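Local coordinates for SusD superfamily protein (Bacteroides thetaiotaomicron, PDB 3MCX) that is of unknown function but belongs to the SusD family of outer-membrane proteins, many of whose members bind glycans at the cell surface, and binds zinc ions, at residues F140-T145 with L455-P460. Sequence-based numbering, arbitrary orientation.
Sequences FGMPYT and LRIALP
Phe-140 sets CG anti to its own carbonyl carbon (chi1 -67°), which swings the ring back to the 455-460 segment although its CB starts out away from it; in Met-142 (selenomethionine) bends at chi2 and chi3 carry SE to Ala-458. The contact joins two parts of the SusD fold: the end of helix 115-140 with the loop after it, where Gly-141 is the first residue to leave helical angles, and the 455-460 loop, a 3-10 turn (455-457) with the extended residues after it, shortly before helix 463-468. At the aromatic end, Phe-140 CE1 approaches Pro-460 O to 3.2 Å, with the oxygen near the ring plane, an edge contact that would set the slightly positive C-H rim against the carbonyl oxygen. Leu-459 CB packs 3.8 Å from Phe-140 CD1, while the other side chains around the ring include Trp-88, edge-to-face, and Ile-84 of helix 81-106. A serine in place of Phe-140 would probably cost Leu-459 CB its packing against the ring, remove the edge-to-face partner of Trp-88 and open a gap between them. Asn-475 ND2 bridges the two segments, hydrogen-bonding to both Phe-140 O and Leu-459 O. Farther along, in the conformer considered, Pro-143 CD lies 3.9 Å from Ile-457 CG2, the side chains crossing at about a right angle beside Leu-425 of helix 420-426. Between these ends, Met-142 SE rests 3.8 Å from Ala-458 CB.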
loop_
_atom_site.group_PDB
_atom_site.type_symbol
_atom_site.label_atom_id
_atom_site.label_comp_id
_atom_site.label_asym_id
_atom_site.label_seq_id
_atom_site.Cartn_x
_atom_site.Cartn_y
_atom_site.Cartn_z
ATOM N N PHE A 140 -5.329 3.744 -11.432
ATOM C CA PHE A 140 -6.053 4.001 -12.659
ATOM C C PHE A 140 -5.369 5.003 -13.593
ATOM O O PHE A 140 -5.905 5.342 -14.657
ATOM C CB PHE A 140 -7.490 4.448 -12.308
ATOM C CG PHE A 140 -8.303 3.340 -11.672
ATOM C CD1 PHE A 140 -8.885 2.381 -12.473
ATOM C CD2 PHE A 140 -8.431 3.242 -10.289
ATOM C CE1 PHE A 140 -9.626 1.317 -11.921
ATOM C CE2 PHE A 140 -9.164 2.180 -9.713
ATOM C CZ PHE A 140 -9.741 1.224 -10.552
ATOM N N GLY A 141 -4.164 5.462 -13.193
ATOM C CA GLY A 141 -3.381 6.452 -13.951
ATOM C C GLY A 141 -1.964 5.951 -14.136
ATOM O O GLY A 141 -1.418 5.243 -13.286
HETATM N N MSE A 142 -1.357 6.325 -15.257
HETATM C CA MSE A 142 0.053 6.003 -15.484
HETATM C C MSE A 142 0.913 6.730 -14.443
HETATM O O MSE A 142 0.533 7.782 -13.941
HETATM C CB MSE A 142 0.476 6.422 -16.894
HETATM C CG MSE A 142 -0.215 5.640 -18.004
HETATM SE SE MSE A 142 0.132 3.752 -18.059
HETATM C CE MSE A 142 2.027 3.731 -18.535
ATOM N N PRO A 143 2.090 6.183 -14.138
ATOM C CA PRO A 143 2.919 6.760 -13.096
ATOM C C PRO A 143 3.280 8.221 -13.373
ATOM O O PRO A 143 3.659 8.590 -14.476
ATOM C CB PRO A 143 4.184 5.884 -13.097
ATOM C CG PRO A 143 3.817 4.678 -13.806
ATOM C CD PRO A 143 2.671 4.950 -14.685
ATOM N N TYR A 144 3.143 9.007 -12.300
ATOM C CA TYR A 144 3.451 10.438 -12.395
ATOM C C TYR A 144 4.804 10.689 -13.064
ATOM O O TYR A 144 4.950 11.582 -13.901
ATOM C CB TYR A 144 3.423 11.076 -11.002
ATOM C CG TYR A 144 3.697 12.558 -10.930
ATOM C CD1 TYR A 144 4.983 13.038 -11.064
ATOM C CD2 TYR A 144 2.677 13.474 -10.702
ATOM C CE1 TYR A 144 5.269 14.388 -11.010
ATOM C CE2 TYR A 144 2.950 14.830 -10.633
ATOM C CZ TYR A 144 4.238 15.276 -10.809
ATOM O OH TYR A 144 4.554 16.630 -10.749
ATOM N N THR A 145 5.806 9.924 -12.646
ATOM C CA THR A 145 7.173 10.194 -13.086
ATOM C C THR A 145 7.452 9.844 -14.530
ATOM O O THR A 145 8.504 10.187 -15.063
ATOM C CB THR A 145 8.199 9.484 -12.168
ATOM O OG1 THR A 145 7.825 8.121 -12.006
ATOM C CG2 THR A 145 8.248 10.151 -10.793
ATOM N N LEU A 455 0.980 0.377 -21.322
ATOM C CA LEU A 455 -0.382 0.918 -21.169
ATOM C C LEU A 455 -1.140 0.143 -20.117
ATOM O O LEU A 455 -2.022 0.728 -19.478
ATOM C CB LEU A 455 -1.155 0.940 -22.483
ATOM C CG LEU A 455 -0.544 1.704 -23.636
ATOM C CD1 LEU A 455 -1.403 1.563 -24.873
ATOM C CD2 LEU A 455 -0.346 3.133 -23.202
ATOM N N ARG A 456 -0.837 -1.147 -19.930
ATOM C CA ARG A 456 -1.604 -1.955 -18.978
ATOM C C ARG A 456 -1.332 -1.640 -17.503
ATOM O O ARG A 456 -2.038 -2.146 -16.623
ATOM C CB ARG A 456 -1.387 -3.448 -19.264
ATOM C CG ARG A 456 -1.815 -3.860 -20.649
ATOM C CD ARG A 456 -1.328 -5.247 -21.018
ATOM N NE ARG A 456 0.120 -5.294 -21.020
ATOM C CZ ARG A 456 0.818 -6.414 -21.087
ATOM N NH1 ARG A 456 0.183 -7.588 -21.159
ATOM N NH2 ARG A 456 2.154 -6.368 -21.112
ATOM N N ILE A 457 -0.323 -0.814 -17.207
ATOM C CA ILE A 457 -0.090 -0.381 -15.842
ATOM C C ILE A 457 -1.285 0.369 -15.290
ATOM O O ILE A 457 -1.607 0.201 -14.118
ATOM C CB ILE A 457 1.163 0.497 -15.702
ATOM C CG1 ILE A 457 2.418 -0.386 -15.710
ATOM C CG2 ILE A 457 1.086 1.395 -14.438
ATOM C CD1 ILE A 457 3.615 0.331 -16.294
ATOM N N ALA A 458 -1.919 1.222 -16.109
ATOM C CA ALA A 458 -3.130 1.925 -15.712
ATOM C C ALA A 458 -4.304 0.960 -15.882
ATOM O O ALA A 458 -4.619 0.547 -17.006
ATOM C CB ALA A 458 -3.313 3.191 -16.533
ATOM N N LEU A 459 -4.924 0.638 -14.754
ATOM C CA LEU A 459 -6.097 -0.241 -14.780
ATOM C C LEU A 459 -7.197 0.386 -15.589
ATOM O O LEU A 459 -7.315 1.605 -15.657
ATOM C CB LEU A 459 -6.596 -0.518 -13.365
ATOM C CG LEU A 459 -5.672 -1.348 -12.476
ATOM C CD1 LEU A 459 -6.300 -1.497 -11.114
ATOM C CD2 LEU A 459 -5.433 -2.720 -13.075
ATOM N N PRO A 460 -8.058 -0.428 -16.202
ATOM C CA PRO A 460 -9.185 0.157 -16.891
ATOM C C PRO A 460 -10.156 0.843 -15.935
ATOM O O PRO A 460 -10.418 0.332 -14.868
ATOM C CB PRO A 460 -9.862 -1.034 -17.586
ATOM C CG PRO A 460 -9.474 -2.168 -16.735
ATOM C CD PRO A 460 -8.127 -1.896 -16.159
#